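Local coordinates for peptidase, M20/M25/M40 family (Staphylococcus aureus, PDB 4EWT), which probably hydrolyses the amide bond of N-acylated amino acids or related substrates, using the two-manganese centre of an M20-family amidohydrolase, at residues A[62-67]-A[128-133]; A[76-81]-A[136-141]. One frame throughout, in Å; residues are numbered along the deposited sequence.

Contact 1. Residues A[62-67]-A[128-133]; sequences VTIDSG and GKVVVI
Ile64 and Val130 sit opposite each other as a hydrogen-bonded antiparallel pair, and their backbones are tied in both directions. The bond from Ile64 N to Val130 O is 2.9 Å long and almost straight, 178° at the hydrogen. Val62 and Val132 form the next such pair, so four backbone bonds zip the strands together before the Ser66 end is reached. There Gly128 O takes two donors from one residue: Ser66 N at 3.1 Å, close to the C=O axis at 173°, and Ser66 OG, also at 3.1 Å from Gly128 O but well off that axis.

On one face lie Thr63, Asp65, Lys129 and Val131. Lys129 can be followed outward. Lys129 CB rests 3.9 Å from Ile64 O. Lys129 CG, anti to the carbonyl carbon (chi1 -63°), lies 3.7 Å from Asp65 CG, a methylene against a carboxylate. Lys129 CD swings to the Thr63 methyl, CG2, at 4.0 Å, and Lys129 CE returns to 3.7 Å from Asp65 OD2. Lys129 NZ stops 4.9 Å from Asp65 OD2, too far for a salt bridge, though the opposite charges may still attract. The same carboxylate closes an Asx turn that bends the chain at Asp65-Gly67: Asp65 OD1 receives Gly67 N from above the carboxylate plane.

The reverse face is aliphatic. Ile64 reaches along the neighbouring strand, its CD1 touching both Val130 CB and Val132 CG2, while Val62 CG2 leans on Val132 CB. Helix 105-120 covers this layer with Leu119, Met112 and Ala116. Such an antiparallel ladder joins the 60-65 strand to the otherwise largely parallel central sheet of an alpha/beta metallopeptidase catalytic domain.

Contact 2. Residues A[76-81]-A[136-141]; sequences RADFDA and PAEEVP. With MN (manganese (II) ion), chain E.
The CA atoms of Asp80 and Pro136 are the nearest pair across the two segments, 5.2 Å apart, where the chain leaving strand 72-78 meets the loop after strand 129-135; the touching parts run at 64° to each other. Asp80 turns its carboxylate into that loop and accepts Glu139 N on the syn lone pair of OD2, with Glu139 N to Asp80 OD2 at 2.8 Å and 165° at the hydrogen. Ser30 OG grips OD2 as well.

Phe79 carries the apolar side: Pro136 CA lies over one ring face, offset toward the rim, and Pro136 CB is 3.6 Å from Phe79 CZ. Phe79 CG sits between the backbone N and the carbonyl carbon (chi1 64°), which carries the ring to Pro136; its surroundings include helix 34-43.

Glu138, bent at chi2, passes obliquely by Asp78, its CG 3.2 Å from Asp78 OD2, and Arg76 NH2 comes obliquely to the same CG at 3.4 Å. These ends have outside partners: Asp334 and Glu333 for Arg76, His108 for Asp78.

Glu139 bends at chi2 and binds manganese through OE2 at 2.2 Å, beside Cys103 and His362. Water 1 links Asp80 O to Glu139 OE2. Consecutive glutamates next to the metals are characteristic of M20 active sites, where in relatives the first usually serves as general base.

Contacts 1 and 2 share strand 129-135: contact 1 uses most of it, and the loop leaving its end forms the metal-binding side of contact 2. Their centres are 21 Å apart, yet they meet directly, since Ile133 O lies 2.8 Å from Ala77 N in a probable hydrogen bond between neighbouring parallel strands. The centre of contact 1 is about 24 Å from the centre of the chain, that of contact 2 about 8 Å. In contact 2 the side chain of Glu139 binds one manganese and is about 4 Å from the second, held by His105 and His164, with Cys103 shared by both ions.

Contact 1. Residues A[62-67]-A[128-133]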
# COMPACT_ATOMS: atom_id res chain seq x y z
N VAL A 62 -6.07 -52.65 12.57
CA VAL A 62 -6.78 -53.93 12.72
C VAL A 62 -6.97 -54.61 11.36
O VAL A 62 -7.55 -54.03 10.43
CB VAL A 62 -8.08 -53.84 13.59
CG1 VAL A 62 -8.13 -52.54 14.37
CG2 VAL A 62 -9.35 -54.03 12.78
N THR A 63 -6.42 -55.81 11.25
CA THR A 63 -6.44 -56.58 10.00
C THR A 63 -7.57 -57.62 10.01
O THR A 63 -7.71 -58.40 10.95
CB THR A 63 -5.07 -57.26 9.73
OG1 THR A 63 -4.05 -56.25 9.63
CG2 THR A 63 -5.09 -58.04 8.42
N ILE A 64 -8.38 -57.57 8.96
CA ILE A 64 -9.44 -58.55 8.74
C ILE A 64 -9.05 -59.36 7.51
O ILE A 64 -9.31 -58.94 6.37
CB ILE A 64 -10.82 -57.87 8.51
CG1 ILE A 64 -11.08 -56.76 9.54
CG2 ILE A 64 -11.94 -58.91 8.51
CD1 ILE A 64 -12.26 -55.86 9.19
N ASP A 65 -8.40 -60.50 7.74
CA ASP A 65 -7.97 -61.37 6.65
C ASP A 65 -9.05 -62.39 6.38
O ASP A 65 -9.47 -63.12 7.28
CB ASP A 65 -6.64 -62.05 7.01
CG ASP A 65 -5.98 -62.75 5.81
OD1 ASP A 65 -6.64 -62.97 4.77
OD2 ASP A 65 -4.78 -63.11 5.92
N SER A 66 -9.51 -62.45 5.13
CA SER A 66 -10.55 -63.39 4.73
C SER A 66 -10.04 -64.84 4.76
O SER A 66 -10.84 -65.78 4.77
CB SER A 66 -11.05 -63.06 3.33
OG SER A 66 -10.10 -63.44 2.35
N GLY A 67 -8.72 -65.00 4.77
CA GLY A 67 -8.08 -66.32 4.72
C GLY A 67 -7.69 -66.69 3.30
O GLY A 67 -6.98 -67.67 3.09
N GLY A 128 -8.82 -61.53 0.07
CA GLY A 128 -7.78 -60.59 0.48
C GLY A 128 -8.02 -60.08 1.89
O GLY A 128 -8.47 -60.84 2.75
N LYS A 129 -7.75 -58.80 2.11
CA LYS A 129 -7.77 -58.23 3.44
C LYS A 129 -8.40 -56.84 3.48
O LYS A 129 -8.31 -56.07 2.52
CB LYS A 129 -6.35 -58.10 4.00
CG LYS A 129 -5.58 -59.39 4.21
CD LYS A 129 -4.16 -59.06 4.63
CE LYS A 129 -3.19 -60.17 4.28
NZ LYS A 129 -1.81 -59.61 4.16
N VAL A 130 -9.02 -56.54 4.62
CA VAL A 130 -9.35 -55.18 4.98
C VAL A 130 -8.35 -54.76 6.04
O VAL A 130 -8.08 -55.50 6.99
CB VAL A 130 -10.77 -55.06 5.58
CG1 VAL A 130 -11.11 -53.60 5.85
CG2 VAL A 130 -11.80 -55.67 4.66
N VAL A 131 -7.77 -53.58 5.86
CA VAL A 131 -6.96 -52.95 6.88
C VAL A 131 -7.74 -51.75 7.41
O VAL A 131 -7.88 -50.74 6.73
CB VAL A 131 -5.56 -52.51 6.32
CG1 VAL A 131 -4.79 -51.72 7.36
CG2 VAL A 131 -4.76 -53.72 5.88
N VAL A 132 -8.26 -51.88 8.62
CA VAL A 132 -8.92 -50.77 9.27
C VAL A 132 -7.86 -49.94 9.98
O VAL A 132 -7.08 -50.48 10.77
CB VAL A 132 -9.99 -51.25 10.25
CG1 VAL A 132 -10.67 -50.07 10.91
CG2 VAL A 132 -10.99 -52.13 9.53
N ILE A 133 -7.83 -48.64 9.68
CA ILE A 133 -6.89 -47.71 10.28
C ILE A 133 -7.62 -46.79 11.25
O ILE A 133 -8.43 -45.96 10.84
CB ILE A 133 -6.17 -46.86 9.18
CG1 ILE A 133 -5.36 -47.76 8.24
CG2 ILE A 133 -5.26 -45.79 9.81
CD1 ILE A 133 -4.84 -47.05 6.99

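Contact 2. Residues A[76-81]-A[136-141]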
# COMPACT_ATOMS: atom_id res chain seq x y z
N ARG A 76 -10.19 -45.89 6.68
CA ARG A 76 -9.58 -45.03 7.68
C ARG A 76 -10.60 -44.24 8.51
O ARG A 76 -11.54 -43.66 7.96
CB ARG A 76 -8.57 -44.10 7.00
CG ARG A 76 -7.82 -43.16 7.91
CD ARG A 76 -8.58 -41.86 8.13
NE ARG A 76 -7.64 -40.81 8.49
CZ ARG A 76 -7.88 -39.50 8.39
NH1 ARG A 76 -9.05 -39.04 7.94
NH2 ARG A 76 -6.92 -38.66 8.73
N ALA A 77 -10.42 -44.26 9.83
CA ALA A 77 -11.18 -43.41 10.76
C ALA A 77 -10.23 -42.77 11.76
O ALA A 77 -9.43 -43.46 12.38
CB ALA A 77 -12.25 -44.22 11.49
N ASP A 78 -10.33 -41.46 11.93
CA ASP A 78 -9.53 -40.74 12.94
C ASP A 78 -10.29 -40.59 14.26
O ASP A 78 -11.52 -40.69 14.28
CB ASP A 78 -9.01 -39.39 12.41
CG ASP A 78 -10.04 -38.63 11.57
OD1 ASP A 78 -11.22 -39.06 11.46
OD2 ASP A 78 -9.67 -37.59 11.01
N PHE A 79 -9.55 -40.40 15.35
CA PHE A 79 -10.18 -40.38 16.68
C PHE A 79 -9.74 -39.30 17.68
O PHE A 79 -10.19 -39.32 18.83
CB PHE A 79 -10.16 -41.77 17.33
CG PHE A 79 -8.79 -42.31 17.63
CD1 PHE A 79 -8.14 -42.01 18.83
CD2 PHE A 79 -8.17 -43.19 16.74
CE1 PHE A 79 -6.89 -42.54 19.12
CE2 PHE A 79 -6.91 -43.74 17.03
CZ PHE A 79 -6.27 -43.42 18.22
N ASP A 80 -8.89 -38.37 17.25
CA ASP A 80 -8.48 -37.26 18.11
C ASP A 80 -9.55 -36.17 18.16
O ASP A 80 -10.31 -35.99 17.21
CB ASP A 80 -7.12 -36.68 17.70
CG ASP A 80 -7.10 -36.15 16.26
OD1 ASP A 80 -7.82 -36.69 15.39
OD2 ASP A 80 -6.34 -35.19 16.01
N ALA A 81 -9.59 -35.46 19.28
CA ALA A 81 -10.51 -34.34 19.47
C ALA A 81 -9.76 -33.00 19.44
O ALA A 81 -8.57 -32.98 19.14
CB ALA A 81 -11.27 -34.50 20.77
N PRO A 136 -4.89 -41.53 15.31
CA PRO A 136 -4.85 -40.40 16.23
C PRO A 136 -4.28 -39.16 15.54
O PRO A 136 -3.87 -39.22 14.38
CB PRO A 136 -3.86 -40.87 17.30
CG PRO A 136 -2.89 -41.70 16.56
CD PRO A 136 -3.72 -42.41 15.50
N ALA A 137 -4.29 -38.04 16.26
CA ALA A 137 -3.44 -36.88 15.93
C ALA A 137 -3.66 -36.26 14.55
O ALA A 137 -2.75 -35.66 13.99
CB ALA A 137 -1.96 -37.26 16.12
N GLU A 138 -4.87 -36.40 14.00
CA GLU A 138 -5.19 -35.81 12.69
C GLU A 138 -5.13 -34.28 12.72
O GLU A 138 -4.70 -33.66 11.75
CB GLU A 138 -6.57 -36.30 12.21
CG GLU A 138 -6.96 -35.90 10.78
CD GLU A 138 -7.44 -34.45 10.64
OE1 GLU A 138 -8.09 -33.94 11.59
OE2 GLU A 138 -7.17 -33.83 9.58
N GLU A 139 -5.54 -33.68 13.83
CA GLU A 139 -5.82 -32.25 13.90
C GLU A 139 -4.62 -31.32 14.03
O GLU A 139 -4.69 -30.14 13.63
CB GLU A 139 -6.81 -31.96 15.04
CG GLU A 139 -8.18 -32.57 14.82
CD GLU A 139 -9.00 -31.87 13.74
OE1 GLU A 139 -8.46 -31.01 13.01
OE2 GLU A 139 -10.20 -32.19 13.62
N VAL A 140 -3.53 -31.82 14.61
CA VAL A 140 -2.37 -30.99 14.92
C VAL A 140 -1.12 -31.52 14.22
O VAL A 140 -0.79 -32.69 14.37
CB VAL A 140 -2.13 -30.89 16.46
CG1 VAL A 140 -1.07 -29.84 16.77
CG2 VAL A 140 -3.42 -30.58 17.20
N PRO A 141 -0.44 -30.66 13.42
CA PRO A 141 0.85 -31.01 12.80
C PRO A 141 1.85 -31.53 13.86
O PRO A 141 1.87 -31.00 14.97
CB PRO A 141 1.33 -29.68 12.22
CG PRO A 141 0.09 -28.90 11.97
CD PRO A 141 -0.90 -29.32 13.02
MN MN E . -11.06 -31.00 12.03
O HOH W 1 -11.44 -33.61 16.09
O HOH W 2 -9.86 -32.60 10.64